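Long-range contact in uncharacterized protein (Thermus thermophilus HB8, PDB 6SCE), which probably acts as a CARF-domain DNA nuclease of Type III CRISPR defence, switched on by cyclic oligoadenylate: residues Leu552-Arg565 against Arg584-Pro598. Residues are numbered along the deposited sequence; the frame is centred on the assembly and turned at random.
Sequences LWFVECKPTDEGLR and RGLMVARRWRGAPPP
Arg565 reaches from the start of helix 561-579 into the loop after strand 584-589, its NH2 bonding Ala595 O at 2.7 Å, almost straight at 171°. Its CG lies beside the backbone N (chi1 -72°) and the chain stays extended to NE, which carries the guanidinium to the loop. NH1 meets Pro596 O at 3.3 Å, from above that carbonyl's plane. Both oxygens lie in the guanidinium plane, while Trp592 CZ2 sits over one face, the two planes 63° apart. Ala595 O is gripped twice, for Trp592 NE1 arrives from the opposite face of its carbonyl plane at 3.0 Å. Asp561 helps fix the guanidinium, its OD2 accepting side-on from Arg565 NE and NH2 in a salt bridge, and its OD1 takes Arg593 N at 3.2 Å from above the carboxylate. Leu564 packs its CD1 on Ala589 CB (3.6 Å) and at the edge of the Trp592 indole. Farther out, strands 552-558 and 584-589 run parallel, joined by a ladder from Arg584 N–Leu552 O to Arg590 N–Lys558 O; at their start Arg584 CB lies over one face of Trp553, whose ring also stacks with Phe546. This is a beta-alpha-beta crossover. The arginine's charge probably polarises the carbonyls that accept from it, and its bonds tie the loop to the start of the helix.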
loop_
_atom_site.group_PDB
_atom_site.type_symbol
_atom_site.label_atom_id
_atom_site.label_comp_id
_atom_site.label_asym_id
_atom_site.label_seq_id
_atom_site.Cartn_x
_atom_site.Cartn_y
_atom_site.Cartn_z
ATOM N N LEU A 552 -4.669 9.964 4.018
ATOM C CA LEU A 552 -5.908 10.303 3.326
ATOM C C LEU A 552 -7.069 9.602 4.022
ATOM O O LEU A 552 -6.940 8.458 4.478
ATOM C CB LEU A 552 -5.856 9.840 1.869
ATOM C CG LEU A 552 -6.930 10.428 0.956
ATOM C CD1 LEU A 552 -6.850 11.925 0.865
ATOM C CD2 LEU A 552 -6.731 9.829 -0.429
ATOM N N TRP A 553 -8.206 10.292 4.096
ATOM C CA TRP A 553 -9.420 9.747 4.713
ATOM C C TRP A 553 -10.567 9.886 3.729
ATOM O O TRP A 553 -10.736 10.945 3.129
ATOM C CB TRP A 553 -9.821 10.543 5.963
ATOM C CG TRP A 553 -8.908 10.430 7.147
ATOM C CD1 TRP A 553 -7.667 10.972 7.280
ATOM C CD2 TRP A 553 -9.209 9.805 8.392
ATOM N NE1 TRP A 553 -7.146 10.670 8.522
ATOM C CE2 TRP A 553 -8.081 9.972 9.229
ATOM C CE3 TRP A 553 -10.322 9.109 8.885
ATOM C CZ2 TRP A 553 -8.032 9.466 10.526
ATOM C CZ3 TRP A 553 -10.262 8.589 10.151
ATOM C CH2 TRP A 553 -9.118 8.764 10.965
ATOM N N PHE A 554 -11.333 8.810 3.573
ATOM C CA PHE A 554 -12.595 8.838 2.862
ATOM C C PHE A 554 -13.713 8.820 3.892
ATOM O O PHE A 554 -13.614 8.139 4.915
ATOM C CB PHE A 554 -12.728 7.622 1.951
ATOM C CG PHE A 554 -11.721 7.584 0.844
ATOM C CD1 PHE A 554 -11.445 8.721 0.097
ATOM C CD2 PHE A 554 -11.054 6.408 0.539
ATOM C CE1 PHE A 554 -10.511 8.685 -0.923
ATOM C CE2 PHE A 554 -10.125 6.367 -0.485
ATOM C CZ PHE A 554 -9.862 7.492 -1.222
ATOM N N VAL A 555 -14.780 9.556 3.598
ATOM C CA VAL A 555 -15.893 9.707 4.527
ATOM C C VAL A 555 -17.131 9.022 3.947
ATOM O O VAL A 555 -17.428 9.169 2.741
ATOM C CB VAL A 555 -16.222 11.192 4.777
ATOM C CG1 VAL A 555 -17.342 11.337 5.808
ATOM C CG2 VAL A 555 -14.987 11.950 5.233
ATOM N N GLU A 556 -17.831 8.260 4.791
ATOM C CA GLU A 556 -19.133 7.673 4.401
ATOM C C GLU A 556 -20.163 8.161 5.407
ATOM O O GLU A 556 -19.943 8.035 6.608
ATOM C CB GLU A 556 -19.081 6.139 4.384
ATOM C CG GLU A 556 -20.387 5.439 4.002
ATOM C CD GLU A 556 -20.742 5.553 2.528
ATOM O OE1 GLU A 556 -19.878 5.936 1.712
ATOM O OE2 GLU A 556 -21.899 5.241 2.177
ATOM N N CYS A 557 -21.274 8.694 4.897
ATOM C CA CYS A 557 -22.337 9.293 5.709
ATOM C C CYS A 557 -23.643 8.552 5.467
ATOM O O CYS A 557 -24.083 8.448 4.323
ATOM C CB CYS A 557 -22.558 10.745 5.310
ATOM S SG CYS A 557 -21.196 11.836 5.755
ATOM N N LYS A 558 -24.244 8.045 6.539
ATOM C CA LYS A 558 -25.472 7.247 6.444
ATOM C C LYS A 558 -26.472 7.671 7.527
ATOM O O LYS A 558 -26.075 8.197 8.574
ATOM C CB LYS A 558 -25.155 5.752 6.581
ATOM C CG LYS A 558 -24.490 5.119 5.355
ATOM C CD LYS A 558 -25.358 5.224 4.110
ATOM C CE LYS A 558 -25.041 4.122 3.115
ATOM N NZ LYS A 558 -25.535 4.463 1.762
ATOM N N PRO A 559 -27.784 7.453 7.274
ATOM C CA PRO A 559 -28.765 7.755 8.332
ATOM C C PRO A 559 -28.574 6.903 9.584
ATOM O O PRO A 559 -28.705 7.403 10.705
ATOM C CB PRO A 559 -30.110 7.447 7.663
ATOM C CG PRO A 559 -29.859 7.561 6.192
ATOM C CD PRO A 559 -28.428 7.130 5.984
ATOM N N THR A 560 -28.228 5.634 9.394
ATOM C CA THR A 560 -28.109 4.694 10.500
ATOM C C THR A 560 -26.803 3.892 10.432
ATOM O O THR A 560 -26.158 3.854 9.383
ATOM C CB THR A 560 -29.317 3.726 10.478
ATOM O OG1 THR A 560 -30.532 4.494 10.408
ATOM C CG2 THR A 560 -29.372 2.884 11.713
ATOM N N ASP A 561 -26.431 3.277 11.560
ATOM C CA ASP A 561 -25.385 2.250 11.619
ATOM C C ASP A 561 -25.547 1.137 10.574
ATOM O O ASP A 561 -24.582 0.446 10.250
ATOM C CB ASP A 561 -25.304 1.639 13.030
ATOM C CG ASP A 561 -26.561 0.854 13.427
ATOM O OD1 ASP A 561 -27.645 1.464 13.571
ATOM O OD2 ASP A 561 -26.448 -0.373 13.644
ATOM N N GLU A 562 -26.755 0.990 10.036
ATOM C CA GLU A 562 -27.075 -0.067 9.088
ATOM C C GLU A 562 -26.418 0.169 7.710
ATOM O O GLU A 562 -25.922 -0.768 7.079
ATOM C CB GLU A 562 -28.600 -0.164 8.943
ATOM C CG GLU A 562 -29.121 -1.521 8.497
ATOM C CD GLU A 562 -30.646 -1.577 8.461
ATOM O OE1 GLU A 562 -31.271 -0.599 7.995
ATOM O OE2 GLU A 562 -31.224 -2.597 8.893
ATOM N N GLY A 563 -26.437 1.411 7.241
ATOM C CA GLY A 563 -25.796 1.757 5.974
ATOM C C GLY A 563 -24.285 1.596 6.073
ATOM O O GLY A 563 -23.630 1.157 5.116
ATOM N N LEU A 564 -23.748 1.936 7.242
ATOM C CA LEU A 564 -22.317 1.849 7.515
ATOM C C LEU A 564 -21.852 0.397 7.620
ATOM O O LEU A 564 -20.798 0.049 7.082
ATOM C CB LEU A 564 -21.970 2.601 8.801
ATOM C CG LEU A 564 -22.365 4.076 8.844
ATOM C CD1 LEU A 564 -22.003 4.675 10.194
ATOM C CD2 LEU A 564 -21.729 4.858 7.704
ATOM N N ARG A 565 -22.629 -0.453 8.296
ATOM C CA ARG A 565 -22.301 -1.890 8.364
ATOM C C ARG A 565 -22.207 -2.515 6.976
ATOM O O ARG A 565 -21.298 -3.299 6.711
ATOM C CB ARG A 565 -23.325 -2.661 9.204
ATOM C CG ARG A 565 -23.226 -2.397 10.699
ATOM C CD ARG A 565 -24.303 -3.139 11.479
ATOM N NE ARG A 565 -24.685 -2.423 12.702
ATOM C CZ ARG A 565 -23.975 -2.388 13.831
ATOM N NH1 ARG A 565 -22.812 -3.017 13.932
ATOM N NH2 ARG A 565 -24.431 -1.699 14.874
ATOM N N ARG A 584 -7.457 6.016 6.171
ATOM C CA ARG A 584 -8.545 5.559 7.023
ATOM C C ARG A 584 -9.881 5.951 6.423
ATOM O O ARG A 584 -9.951 6.786 5.529
ATOM C CB ARG A 584 -8.440 6.180 8.424
ATOM C CG ARG A 584 -7.134 5.921 9.156
ATOM C CD ARG A 584 -6.971 4.474 9.576
ATOM N NE ARG A 584 -5.660 4.284 10.204
ATOM C CZ ARG A 584 -5.375 4.549 11.482
ATOM N NH1 ARG A 584 -6.314 4.990 12.329
ATOM N NH2 ARG A 584 -4.130 4.362 11.926
ATOM N N GLY A 585 -10.938 5.337 6.939
ATOM C CA GLY A 585 -12.288 5.670 6.503
ATOM C C GLY A 585 -13.050 6.185 7.719
ATOM O O GLY A 585 -13.013 5.565 8.771
ATOM N N LEU A 586 -13.700 7.329 7.572
ATOM C CA LEU A 586 -14.525 7.877 8.644
ATOM C C LEU A 586 -15.977 7.519 8.329
ATOM O O LEU A 586 -16.494 7.886 7.284
ATOM C CB LEU A 586 -14.342 9.378 8.738
ATOM C CG LEU A 586 -15.075 10.050 9.906
ATOM C CD1 LEU A 586 -14.499 9.586 11.227
ATOM C CD2 LEU A 586 -14.989 11.563 9.753
HETATM N N MSE A 587 -16.605 6.782 9.234
HETATM C CA MSE A 587 -17.953 6.271 9.016
HETATM C C MSE A 587 -18.834 7.015 9.985
HETATM O O MSE A 587 -18.672 6.868 11.195
HETATM C CB MSE A 587 -17.987 4.767 9.295
HETATM C CG MSE A 587 -16.799 4.008 8.710
HETATM SE SE MSE A 587 -17.050 3.869 6.768
HETATM C CE MSE A 587 -18.385 2.433 6.733
ATOM N N VAL A 588 -19.739 7.846 9.468
ATOM C CA VAL A 588 -20.583 8.712 10.319
ATOM C C VAL A 588 -22.065 8.416 10.102
ATOM O O VAL A 588 -22.578 8.485 8.963
ATOM C CB VAL A 588 -20.373 10.222 10.035
ATOM C CG1 VAL A 588 -21.182 11.085 11.025
ATOM C CG2 VAL A 588 -18.899 10.585 10.108
ATOM N N ALA A 589 -22.749 8.099 11.196
ATOM C CA ALA A 589 -24.198 7.885 11.182
ATOM C C ALA A 589 -24.921 9.040 11.869
ATOM O O ALA A 589 -24.462 9.555 12.882
ATOM C CB ALA A 589 -24.548 6.579 11.877
ATOM N N ARG A 590 -26.056 9.449 11.315
ATOM C CA ARG A 590 -26.951 10.370 12.021
ATOM C C ARG A 590 -27.336 9.757 13.366
ATOM O O ARG A 590 -27.173 10.392 14.414
ATOM C CB ARG A 590 -28.203 10.649 11.190
ATOM C CG ARG A 590 -29.056 11.777 11.737
ATOM C CD ARG A 590 -30.469 11.743 11.172
ATOM N NE ARG A 590 -31.405 12.355 12.112
ATOM C CZ ARG A 590 -32.043 11.717 13.094
ATOM N NH1 ARG A 590 -32.868 12.401 13.880
ATOM N NH2 ARG A 590 -31.876 10.414 13.299
ATOM N N ARG A 591 -27.804 8.507 13.317
ATOM C CA ARG A 591 -28.222 7.770 14.513
ATOM C C ARG A 591 -27.601 6.368 14.586
ATOM O O ARG A 591 -27.840 5.526 13.718
ATOM C CB ARG A 591 -29.756 7.650 14.536
ATOM C CG ARG A 591 -30.362 7.248 15.883
ATOM C CD ARG A 591 -30.235 8.306 16.979
ATOM N NE ARG A 591 -30.661 9.648 16.556
ATOM C CZ ARG A 591 -31.183 10.585 17.354
ATOM N NH1 ARG A 591 -31.371 10.371 18.658
ATOM N NH2 ARG A 591 -31.519 11.763 16.834
ATOM N N TRP A 592 -26.824 6.113 15.633
ATOM C CA TRP A 592 -26.343 4.763 15.907
ATOM C C TRP A 592 -27.306 4.049 16.853
ATOM O O TRP A 592 -27.696 4.607 17.875
ATOM C CB TRP A 592 -24.939 4.774 16.528
ATOM C CG TRP A 592 -24.302 3.412 16.443
ATOM C CD1 TRP A 592 -24.486 2.359 17.299
ATOM C CD2 TRP A 592 -23.417 2.943 15.419
ATOM N NE1 TRP A 592 -23.761 1.271 16.878
ATOM C CE2 TRP A 592 -23.098 1.601 15.724
ATOM C CE3 TRP A 592 -22.863 3.526 14.277
ATOM C CZ2 TRP A 592 -22.247 0.835 14.924
ATOM C CZ3 TRP A 592 -22.018 2.765 13.488
ATOM C CH2 TRP A 592 -21.721 1.434 13.813
ATOM N N ARG A 593 -27.652 2.806 16.517
ATOM C CA ARG A 593 -28.550 1.981 17.335
ATOM C C ARG A 593 -27.910 0.686 17.834
ATOM O O ARG A 593 -27.654 0.548 19.031
ATOM C CB ARG A 593 -29.822 1.663 16.551
ATOM C CG ARG A 593 -30.761 2.848 16.513
ATOM C CD ARG A 593 -31.698 2.835 15.323
ATOM N NE ARG A 593 -32.233 4.176 15.093
ATOM C CZ ARG A 593 -33.120 4.488 14.153
ATOM N NH1 ARG A 593 -33.602 3.556 13.334
ATOM N NH2 ARG A 593 -33.529 5.746 14.036
ATOM N N GLY A 594 -27.647 -0.244 16.915
ATOM C CA GLY A 594 -27.350 -1.639 17.261
ATOM C C GLY A 594 -26.074 -1.921 18.042
ATOM O O GLY A 594 -25.626 -1.110 18.868
ATOM N N ALA A 595 -25.489 -3.089 17.781
ATOM C CA ALA A 595 -24.263 -3.514 18.460
ATOM C C ALA A 595 -23.099 -2.552 18.185
ATOM O O ALA A 595 -23.207 -1.671 17.326
ATOM C CB ALA A 595 -23.892 -4.924 18.025
ATOM N N PRO A 596 -21.985 -2.705 18.928
ATOM C CA PRO A 596 -20.748 -2.035 18.517
ATOM C C PRO A 596 -20.420 -2.298 17.041
ATOM O O PRO A 596 -20.831 -3.335 16.501
ATOM C CB PRO A 596 -19.672 -2.676 19.421
ATOM C CG PRO A 596 -20.376 -3.709 20.257
ATOM C CD PRO A 596 -21.830 -3.353 20.242
ATOM N N PRO A 597 -19.684 -1.372 16.390
ATOM C CA PRO A 597 -19.296 -1.572 14.984
ATOM C C PRO A 597 -18.392 -2.805 14.790
ATOM O O PRO A 597 -17.699 -3.214 15.725
ATOM C CB PRO A 597 -18.543 -0.285 14.625
ATOM C CG PRO A 597 -18.145 0.337 15.917
ATOM C CD PRO A 597 -19.058 -0.176 16.988
ATOM N N PRO A 598 -18.407 -3.396 13.586
ATOM C CA PRO A 598 -17.555 -4.563 13.354
ATOM C C PRO A 598 -16.077 -4.166 13.390
ATOM O O PRO A 598 -15.749 -3.013 13.100
ATOM C CB PRO A 598 -17.982 -5.045 11.963
ATOM C CG PRO A 598 -18.550 -3.841 11.280
ATOM C CD PRO A 598 -19.042 -2.902 12.347
#